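Local atomic coordinates of RhCC (Rhodococcus jostii RHA1, PDB entry 4U5P), a protein that binds magnesium, belongs to the tautomerase superfamily and probably acts as an unusual oxygenase that needs no cofactor. Residues R65-A70 against D106-D111; V85-L90 against W101-D106. All blocks are in the same frame, centred on the assembly; numbering follows the deposited sequence.

Contact 1 of 2, residues R65-A70 against D106-D111; sequences RLDHIA and DETPMD. With MG (magnesium ion), chain F.
D106 holds CG anti to its own nitrogen (chi1 -164°) and D67 holds CG beside its nitrogen (chi1 -71°), yet both carboxylates reach the same face of two parallel strands, side by side, with D67 OD1 3.6 Å from D106 CB. These are the two strands, 61-68 and 100-107, of the beta-alpha-beta unit characteristic of the tautomerase superfamily. A parallel ladder joins them: D106 N donates to L66 O, H68 N to D106 O at 2.8 Å, and T108 N to H68 O where the second strand has just ended. D106 OD2 binds the magnesium ion at 2.2 Å. The D106 side chains of the other two subunits and three waters complete the shell, and one of these waters also donates to D106 OD1. The extended R65 runs alongside, its guanidinium turned 81° from the D106 carboxylate; it meets D67 OD1 through NH1 at 2.9 Å, from above the carboxylate plane, while NE pairs with D67 of the third subunit, and D67 OD2 in turn forms a salt bridge with R65 of the second subunit. A further water accepts from R65 NH2 and lies close to both acids; the positive charge probably eases their mutual repulsion. On the opposite face, a water bridges H68 ND1 and E107 OE2, with H68 NE2 bonded to Y28 and E107 held by R79 and M73. Past the strands, T108 CG2 lies 3.7 Å from D67 CG and T108 OG1 faces I69 CG1. The last touch comes from M110, whose SD is 3.1 Å from A70 O.

Contact 2 of 2, residues V85-L90 against W101-D106; sequences VAEEKL and WEIHID. With MG (magnesium ion), chain F.
Within the beta-alpha-beta unit of the tautomerase fold, the C-terminal end of helix 76-90 lies over the strand that follows it, 100-107. The axes of the short segments 85-90 and 101-106 approach to 10.9 Å and run at 139° to one another, so the helix passes across the sheet in a largely antiparallel sense. The polar link is between E87 and W101. E87 bends at chi2, which swings its carboxylate from the flank of the helix down to the strand. There OE1 accepts the indole N-H of W101: NE1 to OE1 is 2.9 Å, the N-H...O angle is 158°, and the oxygen offers its syn lone pair. The acceptor sits at the ring edge, close to the indole plane, although the carboxylate itself is turned 55° from that plane. The other oxygen, OE2, rests 3.6 Å from I103 CG2, and E87 and I103 lie alongside each other, pointing in opposite directions. With alanine at E87, the indole N-H of W101 would probably lose its acceptor and a gap would open beside I103 CG2. R114 of the third subunit packs on E87, and on the strand itself E102, I103 and H104 pair with a strand of that subunit in an antiparallel ladder, carrying the sheet across the trimer interface. The rest of the contact is apolar. I103 sets CG1 anti to its backbone nitrogen and extends it toward the helix, with M83 also against this side chain. Its terminal CD1 reaches L90 CD1 at 4.0 Å and, more loosely, A86 CB at 4.5 Å.

Contacts 1 and 2 have centres about 15 Å apart and belong to one beta-alpha-beta unit: strand 61-68, helix 76-90 and strand 100-107 follow in that order, so contact 2 is nested inside the loop that contact 1 closes. Both use strand 100-107 and share D106. Contact 1 pairs the strand with its neighbour in the sheet, while contact 2 covers one face of it with the helix. They also meet directly, where L66 N probably bonds to H104 O and L66 packs on I103 and I105. D106, near the C-terminal end of the strand, carries the magnesium ion, and both contacts border the third subunit, tying the unit to the trimer.

Contact 1 of 2, residues R65-A70 against D106-D111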
loop_
_atom_site.group_PDB
_atom_site.type_symbol
_atom_site.label_atom_id
_atom_site.label_comp_id
_atom_site.label_asym_id
_atom_site.label_seq_id
_atom_site.Cartn_x
_atom_site.Cartn_y
_atom_site.Cartn_z
ATOM N N ARG B 65 -1.381 6.799 -5.104
ATOM C CA ARG B 65 -1.698 5.388 -5.289
ATOM C C ARG B 65 -3.102 5.140 -4.746
ATOM O O ARG B 65 -3.444 5.634 -3.664
ATOM C CB ARG B 65 -0.679 4.497 -4.568
ATOM C CG ARG B 65 -0.937 3.025 -4.741
ATOM C CD ARG B 65 -0.150 2.188 -3.768
ATOM N NE ARG B 65 -0.325 0.775 -4.091
ATOM C CZ ARG B 65 -1.417 0.072 -3.819
ATOM N NH1 ARG B 65 -2.464 0.625 -3.195
ATOM N NH2 ARG B 65 -1.465 -1.199 -4.180
ATOM N N LEU B 66 -3.925 4.405 -5.490
ATOM C CA LEU B 66 -5.248 4.046 -4.974
ATOM C C LEU B 66 -5.637 2.603 -5.211
ATOM O O LEU B 66 -5.169 1.978 -6.155
ATOM C CB LEU B 66 -6.328 4.948 -5.565
ATOM C CG LEU B 66 -6.393 5.165 -7.066
ATOM C CD1 LEU B 66 -7.810 5.355 -7.570
ATOM C CD2 LEU B 66 -5.571 6.404 -7.386
ATOM N N ASP B 67 -6.483 2.091 -4.306
ATOM C CA ASP B 67 -7.183 0.823 -4.485
ATOM C C ASP B 67 -8.629 1.083 -4.855
ATOM O O ASP B 67 -9.287 1.940 -4.262
ATOM C CB ASP B 67 -7.159 -0.043 -3.216
ATOM C CG ASP B 67 -5.792 -0.631 -2.912
ATOM O OD1 ASP B 67 -4.968 -0.782 -3.835
ATOM O OD2 ASP B 67 -5.553 -0.976 -1.735
ATOM N N HIS B 68 -9.112 0.347 -5.846
ATOM C CA HIS B 68 -10.540 0.261 -6.129
ATOM C C HIS B 68 -11.054 -1.065 -5.609
ATOM O O HIS B 68 -10.569 -2.120 -6.014
ATOM C CB HIS B 68 -10.826 0.367 -7.617
ATOM C CG HIS B 68 -10.902 1.771 -8.123
ATOM N ND1 HIS B 68 -11.221 2.066 -9.429
ATOM C CD2 HIS B 68 -10.724 2.959 -7.497
ATOM C CE1 HIS B 68 -11.218 3.378 -9.593
ATOM N NE2 HIS B 68 -10.923 3.942 -8.436
ATOM N N ILE B 69 -12.044 -0.994 -4.730
ATOM C CA ILE B 69 -12.561 -2.164 -4.034
ATOM C C ILE B 69 -14.014 -2.438 -4.441
ATOM O O ILE B 69 -14.381 -3.573 -4.742
ATOM C CB ILE B 69 -12.494 -1.979 -2.494
ATOM C CG1 ILE B 69 -11.094 -1.505 -2.058
ATOM C CG2 ILE B 69 -12.873 -3.285 -1.788
ATOM C CD1 ILE B 69 -11.059 -0.779 -0.723
ATOM N N ALA B 70 -14.824 -1.386 -4.467
ATOM C CA ALA B 70 -16.281 -1.518 -4.617
ATOM C C ALA B 70 -16.735 -1.994 -6.005
ATOM O O ALA B 70 -17.695 -2.759 -6.120
ATOM C CB ALA B 70 -16.954 -0.199 -4.287
ATOM N N ASP B 106 -4.775 -0.001 -8.244
ATOM C CA ASP B 106 -4.920 -1.449 -8.154
ATOM C C ASP B 106 -6.384 -1.781 -7.888
ATOM O O ASP B 106 -7.099 -1.001 -7.274
ATOM C CB ASP B 106 -4.027 -2.038 -7.056
ATOM C CG ASP B 106 -3.862 -3.555 -7.185
ATOM O OD1 ASP B 106 -4.011 -4.070 -8.316
ATOM O OD2 ASP B 106 -3.544 -4.232 -6.175
ATOM N N GLU B 107 -6.826 -2.926 -8.382
ATOM C CA GLU B 107 -8.170 -3.411 -8.086
ATOM C C GLU B 107 -8.030 -4.571 -7.111
ATOM O O GLU B 107 -7.254 -5.504 -7.351
ATOM C CB GLU B 107 -8.906 -3.824 -9.366
ATOM C CG GLU B 107 -9.158 -2.648 -10.322
ATOM C CD GLU B 107 -9.959 -3.040 -11.565
ATOM O OE1 GLU B 107 -9.539 -3.974 -12.273
ATOM O OE2 GLU B 107 -10.995 -2.401 -11.850
ATOM N N THR B 108 -8.737 -4.478 -5.983
ATOM C CA THR B 108 -8.629 -5.480 -4.925
ATOM C C THR B 108 -9.998 -6.153 -4.713
ATOM O O THR B 108 -11.027 -5.615 -5.125
ATOM C CB THR B 108 -8.120 -4.858 -3.604
ATOM O OG1 THR B 108 -9.104 -3.967 -3.073
ATOM C CG2 THR B 108 -6.821 -4.073 -3.844
ATOM N N PRO B 109 -10.007 -7.345 -4.088
ATOM C CA PRO B 109 -11.247 -8.137 -3.971
ATOM C C PRO B 109 -12.390 -7.458 -3.200
ATOM O O PRO B 109 -12.259 -7.058 -2.045
ATOM C CB PRO B 109 -10.781 -9.400 -3.228
ATOM C CG PRO B 109 -9.319 -9.481 -3.460
ATOM C CD PRO B 109 -8.839 -8.069 -3.555
ATOM N N MET B 110 -13.548 -7.392 -3.842
ATOM C CA MET B 110 -14.687 -6.687 -3.277
ATOM C C MET B 110 -15.183 -7.374 -1.997
ATOM O O MET B 110 -15.771 -6.729 -1.122
ATOM C CB MET B 110 -15.818 -6.606 -4.305
ATOM C CG MET B 110 -17.049 -5.874 -3.802
ATOM S SD MET B 110 -18.306 -5.642 -5.075
ATOM C CE MET B 110 -18.926 -7.309 -5.273
ATOM N N ASP B 111 -14.967 -8.684 -1.896
ATOM C CA ASP B 111 -15.529 -9.446 -0.778
ATOM C C ASP B 111 -14.635 -9.488 0.472
ATOM O O ASP B 111 -15.029 -10.060 1.490
ATOM C CB ASP B 111 -15.892 -10.881 -1.225
ATOM C CG ASP B 111 -14.703 -11.692 -1.713
ATOM O OD1 ASP B 111 -13.624 -11.126 -2.001
ATOM O OD2 ASP B 111 -14.873 -12.924 -1.854
HETATM MG MG MG F . -3.026 -6.327 -5.893
HETATM O O HOH W 1 -3.463 -2.971 -3.811
HETATM O O HOH W 2 -12.165 -0.423 -10.375
HETATM O O HOH W 3 -2.754 -6.429 -8.014
HETATM O O HOH W 4 -5.011 -6.964 -6.264
HETATM O O HOH W 5 -2.577 -8.348 -5.975
#

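Contact 2 of 2, residues V85-L90 against W101-D106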
loop_
_atom_site.group_PDB
_atom_site.type_symbol
_atom_site.label_atom_id
_atom_site.label_comp_id
_atom_site.label_asym_id
_atom_site.label_seq_id
_atom_site.Cartn_x
_atom_site.Cartn_y
_atom_site.Cartn_z
ATOM N N VAL B 85 -10.500 11.384 -16.071
ATOM C CA VAL B 85 -11.238 12.176 -15.104
ATOM C C VAL B 85 -10.386 12.419 -13.860
ATOM O O VAL B 85 -10.418 13.510 -13.293
ATOM C CB VAL B 85 -12.572 11.499 -14.735
ATOM C CG1 VAL B 85 -13.266 12.245 -13.596
ATOM C CG2 VAL B 85 -13.471 11.433 -15.974
ATOM N N ALA B 86 -9.616 11.417 -13.444
ATOM C CA ALA B 86 -8.719 11.583 -12.303
ATOM C C ALA B 86 -7.740 12.731 -12.560
ATOM O O ALA B 86 -7.545 13.587 -11.700
ATOM C CB ALA B 86 -7.965 10.298 -12.007
ATOM N N GLU B 87 -7.143 12.768 -13.744
ATOM C CA GLU B 87 -6.205 13.850 -14.056
ATOM C C GLU B 87 -6.899 15.213 -14.029
ATOM O O GLU B 87 -6.297 16.202 -13.602
ATOM C CB GLU B 87 -5.540 13.642 -15.419
ATOM C CG GLU B 87 -4.606 12.446 -15.477
ATOM C CD GLU B 87 -3.341 12.600 -14.620
ATOM O OE1 GLU B 87 -3.020 13.728 -14.166
ATOM O OE2 GLU B 87 -2.649 11.580 -14.415
ATOM N N GLU B 88 -8.152 15.273 -14.487
ATOM C CA GLU B 88 -8.902 16.535 -14.488
ATOM C C GLU B 88 -9.107 17.092 -13.078
ATOM O O GLU B 88 -8.992 18.298 -12.852
ATOM C CB GLU B 88 -10.270 16.351 -15.161
ATOM C CG GLU B 88 -10.217 16.182 -16.663
ATOM C CD GLU B 88 -11.587 15.946 -17.284
ATOM O OE1 GLU B 88 -12.574 15.794 -16.528
ATOM O OE2 GLU B 88 -11.672 15.895 -18.532
ATOM N N LYS B 89 -9.453 16.217 -12.136
ATOM C CA LYS B 89 -9.733 16.633 -10.761
ATOM C C LYS B 89 -8.463 17.048 -10.043
ATOM O O LYS B 89 -8.470 17.958 -9.214
ATOM C CB LYS B 89 -10.411 15.497 -9.969
ATOM C CG LYS B 89 -11.721 14.992 -10.546
ATOM C CD LYS B 89 -12.768 16.071 -10.670
ATOM C CE LYS B 89 -14.095 15.479 -11.116
ATOM N NZ LYS B 89 -15.128 16.522 -11.300
ATOM N N LEU B 90 -7.362 16.387 -10.381
ATOM C CA LEU B 90 -6.091 16.623 -9.710
ATOM C C LEU B 90 -5.381 17.885 -10.208
ATOM O O LEU B 90 -4.673 18.527 -9.441
ATOM C CB LEU B 90 -5.162 15.421 -9.901
ATOM C CG LEU B 90 -5.551 14.118 -9.196
ATOM C CD1 LEU B 90 -4.662 12.997 -9.685
ATOM C CD2 LEU B 90 -5.432 14.258 -7.714
ATOM N N TRP B 101 4.265 14.641 -10.845
ATOM C CA TRP B 101 3.320 13.690 -10.248
ATOM C C TRP B 101 3.170 12.413 -11.064
ATOM O O TRP B 101 3.501 12.376 -12.252
ATOM C CB TRP B 101 1.958 14.372 -10.050
ATOM C CG TRP B 101 1.100 14.490 -11.269
ATOM C CD1 TRP B 101 -0.014 13.758 -11.544
ATOM C CD2 TRP B 101 1.252 15.413 -12.361
ATOM N NE1 TRP B 101 -0.565 14.150 -12.736
ATOM C CE2 TRP B 101 0.199 15.163 -13.264
ATOM C CE3 TRP B 101 2.186 16.415 -12.671
ATOM C CZ2 TRP B 101 0.042 15.874 -14.444
ATOM C CZ3 TRP B 101 2.032 17.119 -13.850
ATOM C CH2 TRP B 101 0.974 16.843 -14.728
ATOM N N GLU B 102 2.695 11.362 -10.392
ATOM C CA GLU B 102 2.483 10.045 -10.985
ATOM C C GLU B 102 1.371 9.372 -10.210
ATOM O O GLU B 102 1.239 9.618 -9.021
ATOM C CB GLU B 102 3.758 9.209 -10.932
ATOM C CG GLU B 102 3.641 7.821 -11.525
ATOM C CD GLU B 102 4.985 7.110 -11.592
ATOM O OE1 GLU B 102 5.839 7.316 -10.696
ATOM O OE2 GLU B 102 5.188 6.353 -12.559
ATOM N N ILE B 103 0.582 8.534 -10.877
ATOM C CA ILE B 103 -0.583 7.914 -10.250
ATOM C C ILE B 103 -0.782 6.509 -10.783
ATOM O O ILE B 103 -0.610 6.268 -11.980
ATOM C CB ILE B 103 -1.861 8.751 -10.507
ATOM C CG1 ILE B 103 -3.075 8.114 -9.821
ATOM C CG2 ILE B 103 -2.119 8.897 -12.014
ATOM C CD1 ILE B 103 -4.303 9.029 -9.770
ATOM N N HIS B 104 -1.131 5.566 -9.910
ATOM C CA HIS B 104 -1.596 4.273 -10.400
ATOM C C HIS B 104 -2.673 3.677 -9.507
ATOM O O HIS B 104 -2.846 4.099 -8.358
ATOM C CB HIS B 104 -0.434 3.287 -10.578
ATOM C CG HIS B 104 0.143 2.750 -9.303
ATOM N ND1 HIS B 104 0.976 3.491 -8.495
ATOM C CD2 HIS B 104 0.065 1.525 -8.736
ATOM C CE1 HIS B 104 1.359 2.758 -7.466
ATOM N NE2 HIS B 104 0.821 1.559 -7.588
ATOM N N ILE B 105 -3.405 2.722 -10.079
ATOM C CA ILE B 105 -4.548 2.091 -9.427
ATOM C C ILE B 105 -4.374 0.585 -9.368
ATOM O O ILE B 105 -3.902 -0.038 -10.326
ATOM C CB ILE B 105 -5.876 2.388 -10.163
ATOM C CG1 ILE B 105 -5.998 3.877 -10.498
ATOM C CG2 ILE B 105 -7.081 1.855 -9.341
ATOM C CD1 ILE B 105 -7.279 4.243 -11.216
ATOM N N ASP B 106 -4.775 -0.001 -8.244
ATOM C CA ASP B 106 -4.920 -1.449 -8.154
ATOM C C ASP B 106 -6.384 -1.781 -7.888
ATOM O O ASP B 106 -7.099 -1.001 -7.274
ATOM C CB ASP B 106 -4.027 -2.038 -7.056
ATOM C CG ASP B 106 -3.862 -3.555 -7.185
ATOM O OD1 ASP B 106 -4.011 -4.070 -8.316
ATOM O OD2 ASP B 106 -3.544 -4.232 -6.175
HETATM MG MG MG F . -3.026 -6.327 -5.893
HETATM O O HOH W 3 -2.754 -6.429 -8.014
HETATM O O HOH W 4 -5.011 -6.964 -6.264
HETATM O O HOH W 5 -2.577 -8.348 -5.975
#